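Local coordinates for protein phosphodiesterase (Salpingoeca rosetta, PDB 7D7P) that belongs to the 3'5'-cyclic nucleotide phosphodiesterase family of the HD clan, with an almost wholly helical fold that holds zinc and magnesium ions in this model, at residues Q75-I80 with V134-M139. Sequence-based numbering, arbitrary orientation.
Sequences QELHVI and VELLAM
Val79 and Leu137 bring the two backbones nearest, 6.3 Å between their CA atoms, where the bend joining helix 63-76 to helix 79-82 meets the flank of helix 133-145. The bend is a Schellman motif: His78 takes a positive phi of 70° and its N bonds back to Gln75 O at 3.0 Å, while the same residue stands at the N-cap position of the next short helix. On either side of His78, Leu77 and Val79 both direct their CB atoms toward 134-139, where Leu136 has the largest share of the contact. Its CG lies anti to the backbone N (chi1 178°), beside the carbonyl carbon, and with chi2 at 62° the two methyls reach different partners. Leu136 CD2 packs on Val79 CG1 at 3.7 Å, the closest approach across the contact, with the two side chains meeting at about a right angle; it also lies 3.9 Å from the carbonyl oxygen Leu77 O. The other methyl, Leu136 CD1, reaches Leu77 CD1 at 4.2 Å. Val79 spreads its branches over two neighbours: CG1 packs mainly on Leu136, and CG2 lies a looser 4.4 Å from Leu137 CD1. No hydrogen bond crosses between the segments, and all four touching residues are buried, so this is a small apolar seam. Tyr120 and Thr124 of helix 109-126 touch Leu77, and Leu123 of that helix meets Leu136. Phe74 of helix 63-76 touches both Val79 and Leu137. On helix 133-145, Ala138 and Met139 pack on helix 200-215, and Glu135 forms salt bridges with Arg205 of that helix and Arg248 of helix 245-260. These contacts join helix 133-145 to both helices, while the bend packs on it through Leu136 and Leu137.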
loop_
_atom_site.group_PDB
_atom_site.type_symbol
_atom_site.label_atom_id
_atom_site.label_comp_id
_atom_site.label_asym_id
_atom_site.label_seq_id
_atom_site.Cartn_x
_atom_site.Cartn_y
_atom_site.Cartn_z
ATOM N N GLN A 75 -33.580 2.304 -21.909
ATOM C CA GLN A 75 -34.645 3.282 -22.107
ATOM C C GLN A 75 -34.218 4.670 -21.643
ATOM O O GLN A 75 -34.382 5.656 -22.371
ATOM C CB GLN A 75 -35.911 2.836 -21.375
ATOM N N GLU A 76 -33.660 4.768 -20.433
ATOM C CA GLU A 76 -33.368 6.082 -19.867
ATOM C C GLU A 76 -32.187 6.758 -20.555
ATOM O O GLU A 76 -32.106 7.992 -20.565
ATOM C CB GLU A 76 -33.128 5.960 -18.363
ATOM C CG GLU A 76 -34.373 5.516 -17.603
ATOM C CD GLU A 76 -34.270 5.741 -16.108
ATOM O OE1 GLU A 76 -35.177 5.286 -15.380
ATOM O OE2 GLU A 76 -33.287 6.369 -15.660
ATOM N N LEU A 77 -31.269 5.985 -21.135
ATOM C CA LEU A 77 -30.174 6.556 -21.911
ATOM C C LEU A 77 -30.582 6.920 -23.333
ATOM O O LEU A 77 -29.735 7.400 -24.095
ATOM C CB LEU A 77 -28.986 5.590 -21.947
ATOM C CG LEU A 77 -28.241 5.435 -20.621
ATOM C CD1 LEU A 77 -27.174 4.355 -20.721
ATOM C CD2 LEU A 77 -27.631 6.767 -20.202
ATOM N N HIS A 78 -31.844 6.691 -23.700
ATOM C CA HIS A 78 -32.456 7.088 -24.967
ATOM C C HIS A 78 -31.936 6.310 -26.169
ATOM O O HIS A 78 -32.205 6.704 -27.311
ATOM C CB HIS A 78 -32.294 8.592 -25.228
ATOM C CG HIS A 78 -32.750 9.456 -24.093
ATOM N ND1 HIS A 78 -34.069 9.536 -23.702
ATOM C CD2 HIS A 78 -32.062 10.279 -23.265
ATOM C CE1 HIS A 78 -34.175 10.367 -22.680
ATOM N NE2 HIS A 78 -32.971 10.832 -22.396
ATOM N N VAL A 79 -31.223 5.200 -25.958
ATOM C CA VAL A 79 -30.681 4.460 -27.096
ATOM C C VAL A 79 -31.782 3.704 -27.830
ATOM O O VAL A 79 -31.663 3.437 -29.033
ATOM C CB VAL A 79 -29.552 3.514 -26.646
ATOM C CG1 VAL A 79 -28.434 4.304 -25.988
ATOM C CG2 VAL A 79 -30.085 2.448 -25.705
ATOM N N ILE A 80 -32.863 3.346 -27.135
ATOM C CA ILE A 80 -33.972 2.652 -27.788
ATOM C C ILE A 80 -34.599 3.541 -28.856
ATOM O O ILE A 80 -34.825 3.111 -29.994
ATOM C CB ILE A 80 -35.011 2.199 -26.746
ATOM C CG1 ILE A 80 -34.429 1.099 -25.858
ATOM C CG2 ILE A 80 -36.286 1.718 -27.427
ATOM C CD1 ILE A 80 -35.396 0.568 -24.819
ATOM N N VAL A 134 -23.601 5.959 -31.077
ATOM C CA VAL A 134 -23.295 4.579 -31.440
ATOM C C VAL A 134 -22.375 3.946 -30.403
ATOM O O VAL A 134 -22.567 2.789 -30.008
ATOM C CB VAL A 134 -22.694 4.520 -32.857
ATOM C CG1 VAL A 134 -22.082 3.152 -33.126
ATOM C CG2 VAL A 134 -23.756 4.841 -33.900
ATOM N N GLU A 135 -21.374 4.695 -29.930
ATOM C CA GLU A 135 -20.469 4.166 -28.913
ATOM C C GLU A 135 -21.191 3.910 -27.595
ATOM O O GLU A 135 -20.826 2.984 -26.863
ATOM C CB GLU A 135 -19.295 5.124 -28.702
ATOM C CG GLU A 135 -18.362 5.236 -29.904
ATOM C CD GLU A 135 -17.466 6.459 -29.844
ATOM O OE1 GLU A 135 -17.666 7.309 -28.947
ATOM O OE2 GLU A 135 -16.565 6.575 -30.701
ATOM N N LEU A 136 -22.214 4.706 -27.279
ATOM C CA LEU A 136 -22.991 4.466 -26.068
ATOM C C LEU A 136 -23.738 3.142 -26.154
ATOM O O LEU A 136 -23.710 2.339 -25.213
ATOM C CB LEU A 136 -23.965 5.620 -25.829
ATOM C CG LEU A 136 -24.891 5.488 -24.619
ATOM C CD1 LEU A 136 -24.087 5.420 -23.328
ATOM C CD2 LEU A 136 -25.891 6.639 -24.580
ATOM N N LEU A 137 -24.417 2.899 -27.280
ATOM C CA LEU A 137 -25.077 1.615 -27.488
ATOM C C LEU A 137 -24.074 0.469 -27.446
ATOM O O LEU A 137 -24.365 -0.599 -26.896
ATOM C CB LEU A 137 -25.830 1.623 -28.819
ATOM C CG LEU A 137 -26.465 0.309 -29.278
ATOM C CD1 LEU A 137 -27.569 -0.123 -28.322
ATOM C CD2 LEU A 137 -26.998 0.437 -30.701
ATOM N N ALA A 138 -22.883 0.677 -28.015
ATOM C CA ALA A 138 -21.862 -0.365 -28.006
ATOM C C ALA A 138 -21.377 -0.675 -26.594
ATOM O O ALA A 138 -21.067 -1.832 -26.288
ATOM C CB ALA A 138 -20.680 0.044 -28.886
ATOM N N MET A 139 -21.297 0.336 -25.726
ATOM C CA MET A 139 -20.824 0.093 -24.367
ATOM C C MET A 139 -21.834 -0.719 -23.566
ATOM O O MET A 139 -21.449 -1.543 -22.728
ATOM C CB MET A 139 -20.520 1.418 -23.671
ATOM C CG MET A 139 -19.311 2.145 -24.248
ATOM S SD MET A 139 -17.807 1.152 -24.161
ATOM C CE MET A 139 -17.537 1.137 -22.390
#